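Local structure of methyl transferase from Methanosarcina acetivorans (6MRO) at residues A[102-107]-A[133-138]; A[166-171]-A[188-193]. The protein probably acts as an S-adenosylmethionine-dependent methyltransferase and binds S-adenosyl-L-homocysteine and calcium ions. The protein carries 1 engineered substitution. One frame throughout, in Å; residues are numbered along the deposited sequence.

Overall arrangement
Following the chain from the N terminus, strand 100-106 comes first; helix 114-127 then carries the chain across to strand 132-139, which lies parallel beside it, and interaction 1 closes that loop in the buried middle of the sheet. The chain runs on through the calcium-binding residues between Asp141 and Glu157 and helix 155-162 before it enters the hairpin of strands 167-177 and 184-193, closed by interaction 2. The two contacts are in series, neither nested nor crossed. They meet because strand 184-193 inserts antiparallel between strands 132-139 and 167-177, where Met136 O and Leu190 N probably hydrogen-bond, joining the ligand-binding part of the sheet to its hairpin edge.

Interaction 1. Residues A[102-107]-A[133-138]; sequences IVIDSG and KYFMLC. With SAH (S-adenosyl-L-homocysteine), chain B.
Tyr134 reaches Asp105 from one strand to the next, its hydroxyl giving a hydrogen bond to the carboxylate, OH to OD1 2.7 Å. The hydroxyl comes in from above the carboxylate plane, 37° out of it, and ring and carboxylate are turned 65° against each other. Tyr134 is level with Val103, not with Asp105; with CG trans to the backbone N (chi1 176°) the ring leans along the strand, passes Val103, whose CG1 lies 3.9 Å from Tyr134 CD2, and brings CE2 to 3.6 Å from Asp105 CB. Met136 runs beside Asp105, the two side chains headed in one direction, with its CG 3.6 Å from Asp105 CG. A phenylalanine in place of Tyr134 would probably keep the packing on Val103 but leave Asp105 OD1 without its hydroxyl mate and the carboxylate less firmly fixed in rotation.

Strands 100-106 and 132-139 are parallel neighbours of a Rossmann-like methyltransferase sheet, joined through helix 114-127 in a beta-alpha-beta crossover. Backbone hydrogen bonds pass back and forth from Lys133 O to Leu137 N, and Gly107 N extends the series to Leu137 O. At this carboxyl end one water donates to Asp105 OD2 at 2.7 Å and to Leu137 O at 2.7 Å, tying the second carboxylate oxygen to the adjacent strand; OD2 also accepts from Phe109 N just beyond.

On the other face, the edge of the Phe135 ring meets Ile102 CG2, and Phe22 and Leu25 of helix 20-27 pack on Phe135. Ser106, whose side chain shares this face, grips the amino-acid end of S-adenosyl-L-homocysteine twice: the ligand N donates to the backbone O of Ser106 at 2.9 Å, and Ser106 OG donates to the ligand carboxylate O at 3.0 Å.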
loop_
_atom_site.group_PDB
_atom_site.type_symbol
_atom_site.label_atom_id
_atom_site.label_comp_id
_atom_site.label_asym_id
_atom_site.label_seq_id
_atom_site.Cartn_x
_atom_site.Cartn_y
_atom_site.Cartn_z
ATOM N N ILE A 102 -1.654 -10.996 4.026
ATOM C CA ILE A 102 -0.832 -9.999 3.343
ATOM C C ILE A 102 -1.519 -8.652 3.488
ATOM O O ILE A 102 -2.741 -8.555 3.293
ATOM C CB ILE A 102 -0.662 -10.319 1.844
ATOM C CG1 ILE A 102 -0.014 -11.679 1.610
ATOM C CG2 ILE A 102 0.073 -9.188 1.109
ATOM C CD1 ILE A 102 -0.694 -12.448 0.471
ATOM N N VAL A 103 -0.753 -7.618 3.838
ATOM C CA VAL A 103 -1.167 -6.232 3.623
ATOM C C VAL A 103 -0.157 -5.591 2.681
ATOM O O VAL A 103 1.054 -5.653 2.941
ATOM C CB VAL A 103 -1.253 -5.423 4.929
ATOM C CG1 VAL A 103 -1.549 -3.939 4.615
ATOM C CG2 VAL A 103 -2.336 -6.006 5.861
ATOM N N ILE A 104 -0.649 -4.964 1.598
ATOM C CA ILE A 104 0.209 -4.181 0.708
ATOM C C ILE A 104 -0.129 -2.703 0.838
ATOM O O ILE A 104 -1.280 -2.305 1.009
ATOM C CB ILE A 104 0.162 -4.628 -0.776
ATOM C CG1 ILE A 104 -1.209 -4.391 -1.417
ATOM C CG2 ILE A 104 0.618 -6.086 -0.914
ATOM C CD1 ILE A 104 -1.196 -4.561 -2.949
ATOM N N ASP A 105 0.907 -1.877 0.726
ATOM C CA ASP A 105 0.801 -0.442 0.982
ATOM C C ASP A 105 1.621 0.208 -0.128
ATOM O O ASP A 105 2.849 0.174 -0.093
ATOM C CB ASP A 105 1.331 -0.151 2.385
ATOM C CG ASP A 105 1.429 1.322 2.717
ATOM O OD1 ASP A 105 1.390 1.590 3.937
ATOM O OD2 ASP A 105 1.527 2.194 1.822
ATOM N N SER A 106 0.940 0.754 -1.146
ATOM C CA SER A 106 1.605 1.330 -2.318
ATOM C C SER A 106 1.361 2.834 -2.239
ATOM O O SER A 106 0.402 3.348 -2.815
ATOM C CB SER A 106 1.050 0.714 -3.637
ATOM O OG SER A 106 1.607 1.317 -4.811
ATOM N N GLY A 107 2.220 3.536 -1.497
ATOM C CA GLY A 107 2.086 4.973 -1.355
ATOM C C GLY A 107 1.161 5.491 -0.264
ATOM O O GLY A 107 0.973 6.721 -0.176
ATOM N N LYS A 133 2.422 -10.970 6.383
ATOM C CA LYS A 133 3.357 -10.084 5.761
ATOM C C LYS A 133 2.801 -8.694 5.440
ATOM O O LYS A 133 1.711 -8.567 5.031
ATOM C CB LYS A 133 3.790 -10.669 4.434
ATOM C CG LYS A 133 4.356 -12.056 4.443
ATOM C CD LYS A 133 5.835 -11.932 4.718
ATOM C CE LYS A 133 6.574 -13.240 4.608
ATOM N NZ LYS A 133 8.020 -12.917 4.806
ATOM N N TYR A 134 3.634 -7.691 5.659
ATOM C CA TYR A 134 3.372 -6.306 5.293
ATOM C C TYR A 134 4.429 -5.888 4.283
ATOM O O TYR A 134 5.634 -5.980 4.569
ATOM C CB TYR A 134 3.414 -5.402 6.526
ATOM C CG TYR A 134 3.260 -3.907 6.276
ATOM C CD1 TYR A 134 4.231 -3.013 6.706
ATOM C CD2 TYR A 134 2.122 -3.395 5.646
ATOM C CE1 TYR A 134 4.091 -1.663 6.504
ATOM C CE2 TYR A 134 1.964 -2.023 5.437
ATOM C CZ TYR A 134 2.963 -1.171 5.875
ATOM O OH TYR A 134 2.829 0.173 5.698
ATOM N N PHE A 135 3.979 -5.457 3.104
ATOM C CA PHE A 135 4.841 -4.940 2.046
ATOM C C PHE A 135 4.467 -3.490 1.790
ATOM O O PHE A 135 3.304 -3.189 1.486
ATOM C CB PHE A 135 4.680 -5.753 0.761
ATOM C CG PHE A 135 5.075 -7.188 0.914
ATOM C CD1 PHE A 135 6.416 -7.535 0.994
ATOM C CD2 PHE A 135 4.116 -8.185 0.967
ATOM C CE1 PHE A 135 6.802 -8.860 1.144
ATOM C CE2 PHE A 135 4.488 -9.519 1.093
ATOM C CZ PHE A 135 5.827 -9.861 1.186
ATOM N N MET A 136 5.446 -2.597 1.912
ATOM C CA MET A 136 5.191 -1.172 1.803
ATOM C C MET A 136 6.182 -0.548 0.839
ATOM O O MET A 136 7.387 -0.798 0.927
ATOM C CB MET A 136 5.274 -0.503 3.175
ATOM C CG MET A 136 4.946 0.982 3.180
ATOM S SD MET A 136 6.364 2.049 2.796
ATOM C CE MET A 136 7.259 1.900 4.348
ATOM N N LEU A 137 5.668 0.270 -0.072
ATOM C CA LEU A 137 6.473 0.952 -1.072
ATOM C C LEU A 137 6.384 2.452 -0.851
ATOM O O LEU A 137 5.280 3.004 -0.755
ATOM C CB LEU A 137 5.990 0.558 -2.470
ATOM C CG LEU A 137 6.578 1.233 -3.708
ATOM C CD1 LEU A 137 7.985 0.738 -3.928
ATOM C CD2 LEU A 137 5.675 0.896 -4.925
ATOM N N CYS A 138 7.541 3.112 -0.794
ATOM C CA CYS A 138 7.574 4.550 -0.580
ATOM C C CYS A 138 8.795 5.146 -1.273
ATOM O O CYS A 138 9.742 4.441 -1.634
ATOM C CB CYS A 138 7.569 4.873 0.926
ATOM S SG CYS A 138 9.025 4.227 1.807
HETATM N N SAH B . -2.220 2.533 -3.779
HETATM C CA SAH B . -2.726 3.344 -4.902
HETATM C CB SAH B . -3.003 4.772 -4.447
HETATM C CG SAH B . -1.824 5.427 -3.728
HETATM S SD SAH B . -2.082 7.178 -3.360
HETATM C C SAH B . -1.757 3.361 -6.073
HETATM O O SAH B . -0.627 2.860 -5.967
HETATM O OXT SAH B . -2.097 3.892 -7.141
HETATM C "C5'" SAH B . -2.581 6.975 -1.622
HETATM C "C4'" SAH B . -4.037 6.532 -1.466
HETATM O "O4'" SAH B . -4.335 6.413 -0.080
HETATM C "C3'" SAH B . -5.074 7.477 -2.071
HETATM O "O3'" SAH B . -5.883 6.717 -2.956
HETATM C "C2'" SAH B . -5.834 8.003 -0.861
HETATM O "O2'" SAH B . -7.208 8.277 -1.093
HETATM C "C1'" SAH B . -5.648 6.883 0.147
HETATM N N9 SAH B . -5.740 7.273 1.559
HETATM C C8 SAH B . -5.136 8.337 2.192
HETATM N N7 SAH B . -5.450 8.284 3.499
HETATM C C5 SAH B . -6.225 7.192 3.709
HETATM C C6 SAH B . -6.831 6.661 4.844
HETATM N N6 SAH B . -6.694 7.252 6.024
HETATM N N1 SAH B . -7.577 5.518 4.731
HETATM C C2 SAH B . -7.724 4.891 3.507
HETATM N N3 SAH B . -7.139 5.420 2.378
HETATM C C4 SAH B . -6.393 6.545 2.495
HETATM O O HOH W 1 3.615 3.864 1.183
#

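Interaction 2. Residues A[166-171]-A[188-193]; sequences FNIIYI and YLLSAT
The Tyr170 ring lays one face over Ser191, whose CB sits 3.5 Å from the ring centroid in a close CH-pi contact, while Leu189 O comes to the ring edge, 3.5 Å from Tyr170 CD1. With a chi1 of 61°, CG stands over the backbone, flanked by N and C, and the ring folds across the neighbouring strand; its hydroxyl then hydrogen-bonds to Glu30. Tyr188 takes Ile171 over a face, CG2 of the isoleucine 3.7 Å from the tyrosine CG. Just before strand 167-177, Phe166 turns an edge to Thr193 O, and its CB touches Ala192 CB at 3.9 Å.

A classic beta bulge interrupts the antiparallel pairing: Ile169 and Tyr170 both stand opposite Ser191, whose O accepts from Ile169 N at 2.7 Å and only weakly from Tyr170 N at 3.4 Å. The helix-like backbone of Ile169 (psi -50°) makes this possible. Its side chain crosses Thr193 at about a right angle, CG1 to CG2 3.7 Å, and Ile168 crosses Leu190 likewise.

Strand 167-177 is the outermost of the sheet within the chain. On the far side of strand 184-193, Ser191 touches Phe135 and Leu190 touches Tyr134 of strand 132-139, while helix 155-162 covers the face of Ile171 and Leu190 with Ile158 and Phe162.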
loop_
_atom_site.group_PDB
_atom_site.type_symbol
_atom_site.label_atom_id
_atom_site.label_comp_id
_atom_site.label_asym_id
_atom_site.label_seq_id
_atom_site.Cartn_x
_atom_site.Cartn_y
_atom_site.Cartn_z
ATOM N N PHE A 166 6.679 -4.811 14.286
ATOM C CA PHE A 166 6.953 -5.729 13.188
ATOM C C PHE A 166 8.397 -6.194 13.212
ATOM O O PHE A 166 9.290 -5.505 13.722
ATOM C CB PHE A 166 6.682 -5.086 11.823
ATOM C CG PHE A 166 5.251 -4.685 11.614
ATOM C CD1 PHE A 166 4.790 -3.465 12.072
ATOM C CD2 PHE A 166 4.362 -5.539 10.975
ATOM C CE1 PHE A 166 3.468 -3.100 11.895
ATOM C CE2 PHE A 166 3.046 -5.174 10.797
ATOM C CZ PHE A 166 2.602 -3.952 11.243
ATOM N N ASN A 167 8.621 -7.369 12.635
ATOM C CA ASN A 167 9.970 -7.832 12.360
ATOM C C ASN A 167 10.312 -7.432 10.931
ATOM O O ASN A 167 9.602 -7.795 9.985
ATOM C CB ASN A 167 10.093 -9.339 12.567
ATOM C CG ASN A 167 9.889 -9.736 14.011
ATOM O OD1 ASN A 167 10.408 -9.093 14.928
ATOM N ND2 ASN A 167 9.115 -10.786 14.224
ATOM N N ILE A 168 11.365 -6.650 10.783
ATOM C CA ILE A 168 11.736 -6.127 9.479
ATOM C C ILE A 168 12.596 -7.179 8.796
ATOM O O ILE A 168 13.599 -7.637 9.365
ATOM C CB ILE A 168 12.464 -4.786 9.616
ATOM C CG1 ILE A 168 11.497 -3.765 10.222
ATOM C CG2 ILE A 168 12.964 -4.311 8.258
ATOM C CD1 ILE A 168 12.109 -2.430 10.510
ATOM N N ILE A 169 12.182 -7.604 7.607
ATOM C CA ILE A 169 12.951 -8.589 6.857
ATOM C C ILE A 169 13.996 -7.907 5.990
ATOM O O ILE A 169 15.186 -8.240 6.050
ATOM C CB ILE A 169 12.009 -9.484 6.023
ATOM C CG1 ILE A 169 10.900 -10.077 6.908
ATOM C CG2 ILE A 169 12.799 -10.587 5.329
ATOM C CD1 ILE A 169 11.387 -10.967 8.020
ATOM N N TYR A 170 13.570 -6.907 5.223
ATOM C CA TYR A 170 14.487 -6.092 4.447
ATOM C C TYR A 170 13.843 -4.748 4.143
ATOM O O TYR A 170 12.618 -4.591 4.208
ATOM C CB TYR A 170 14.909 -6.789 3.148
ATOM C CG TYR A 170 13.802 -7.132 2.157
ATOM C CD1 TYR A 170 13.142 -6.137 1.416
ATOM C CD2 TYR A 170 13.471 -8.457 1.910
ATOM C CE1 TYR A 170 12.164 -6.465 0.497
ATOM C CE2 TYR A 170 12.486 -8.796 0.995
ATOM C CZ TYR A 170 11.835 -7.799 0.296
ATOM O OH TYR A 170 10.868 -8.137 -0.618
ATOM N N ILE A 171 14.694 -3.775 3.831
ATOM C CA ILE A 171 14.302 -2.544 3.147
ATOM C C ILE A 171 15.188 -2.454 1.908
ATOM O O ILE A 171 16.405 -2.241 2.024
ATOM C CB ILE A 171 14.465 -1.305 4.040
ATOM C CG1 ILE A 171 13.722 -1.494 5.370
ATOM C CG2 ILE A 171 13.973 -0.059 3.312
ATOM C CD1 ILE A 171 14.070 -0.464 6.431
ATOM N N TYR A 188 11.894 2.754 -1.745
ATOM C CA TYR A 188 12.169 1.669 -0.812
ATOM C C TYR A 188 11.012 0.683 -0.799
ATOM O O TYR A 188 9.843 1.083 -0.837
ATOM C CB TYR A 188 12.377 2.185 0.613
ATOM C CG TYR A 188 13.753 2.724 0.882
ATOM C CD1 TYR A 188 14.875 2.106 0.351
ATOM C CD2 TYR A 188 13.934 3.860 1.675
ATOM C CE1 TYR A 188 16.142 2.594 0.602
ATOM C CE2 TYR A 188 15.195 4.356 1.932
ATOM C CZ TYR A 188 16.298 3.719 1.386
ATOM O OH TYR A 188 17.561 4.217 1.631
ATOM N N LEU A 189 11.335 -0.606 -0.710
ATOM C CA LEU A 189 10.339 -1.645 -0.469
ATOM C C LEU A 189 10.658 -2.309 0.863
ATOM O O LEU A 189 11.729 -2.909 1.026
ATOM C CB LEU A 189 10.317 -2.680 -1.590
ATOM C CG LEU A 189 9.283 -3.792 -1.366
ATOM C CD1 LEU A 189 7.873 -3.269 -1.618
ATOM C CD2 LEU A 189 9.596 -4.999 -2.241
ATOM N N LEU A 190 9.744 -2.171 1.811
ATOM C CA LEU A 190 9.846 -2.829 3.098
ATOM C C LEU A 190 9.107 -4.159 3.049
ATOM O O LEU A 190 7.942 -4.220 2.624
ATOM C CB LEU A 190 9.267 -1.936 4.195
ATOM C CG LEU A 190 8.858 -2.634 5.494
ATOM C CD1 LEU A 190 10.103 -3.061 6.277
ATOM C CD2 LEU A 190 7.995 -1.675 6.312
ATOM N N SER A 191 9.777 -5.213 3.497
ATOM C CA SER A 191 9.144 -6.487 3.799
ATOM C C SER A 191 9.194 -6.667 5.308
ATOM O O SER A 191 10.281 -6.656 5.902
ATOM C CB SER A 191 9.843 -7.643 3.089
ATOM O OG SER A 191 9.341 -8.898 3.537
ATOM N N ALA A 192 8.026 -6.799 5.928
ATOM C CA ALA A 192 7.953 -6.947 7.370
ATOM C C ALA A 192 6.964 -8.054 7.705
ATOM O O ALA A 192 6.122 -8.423 6.883
ATOM C CB ALA A 192 7.558 -5.623 8.032
ATOM N N THR A 193 7.086 -8.603 8.916
ATOM C CA THR A 193 6.183 -9.659 9.377
ATOM C C THR A 193 5.652 -9.336 10.766
ATOM O O THR A 193 6.330 -8.711 11.583
ATOM C CB THR A 193 6.861 -11.045 9.399
ATOM O OG1 THR A 193 7.742 -11.141 10.525
ATOM C CG2 THR A 193 7.636 -11.293 8.109
#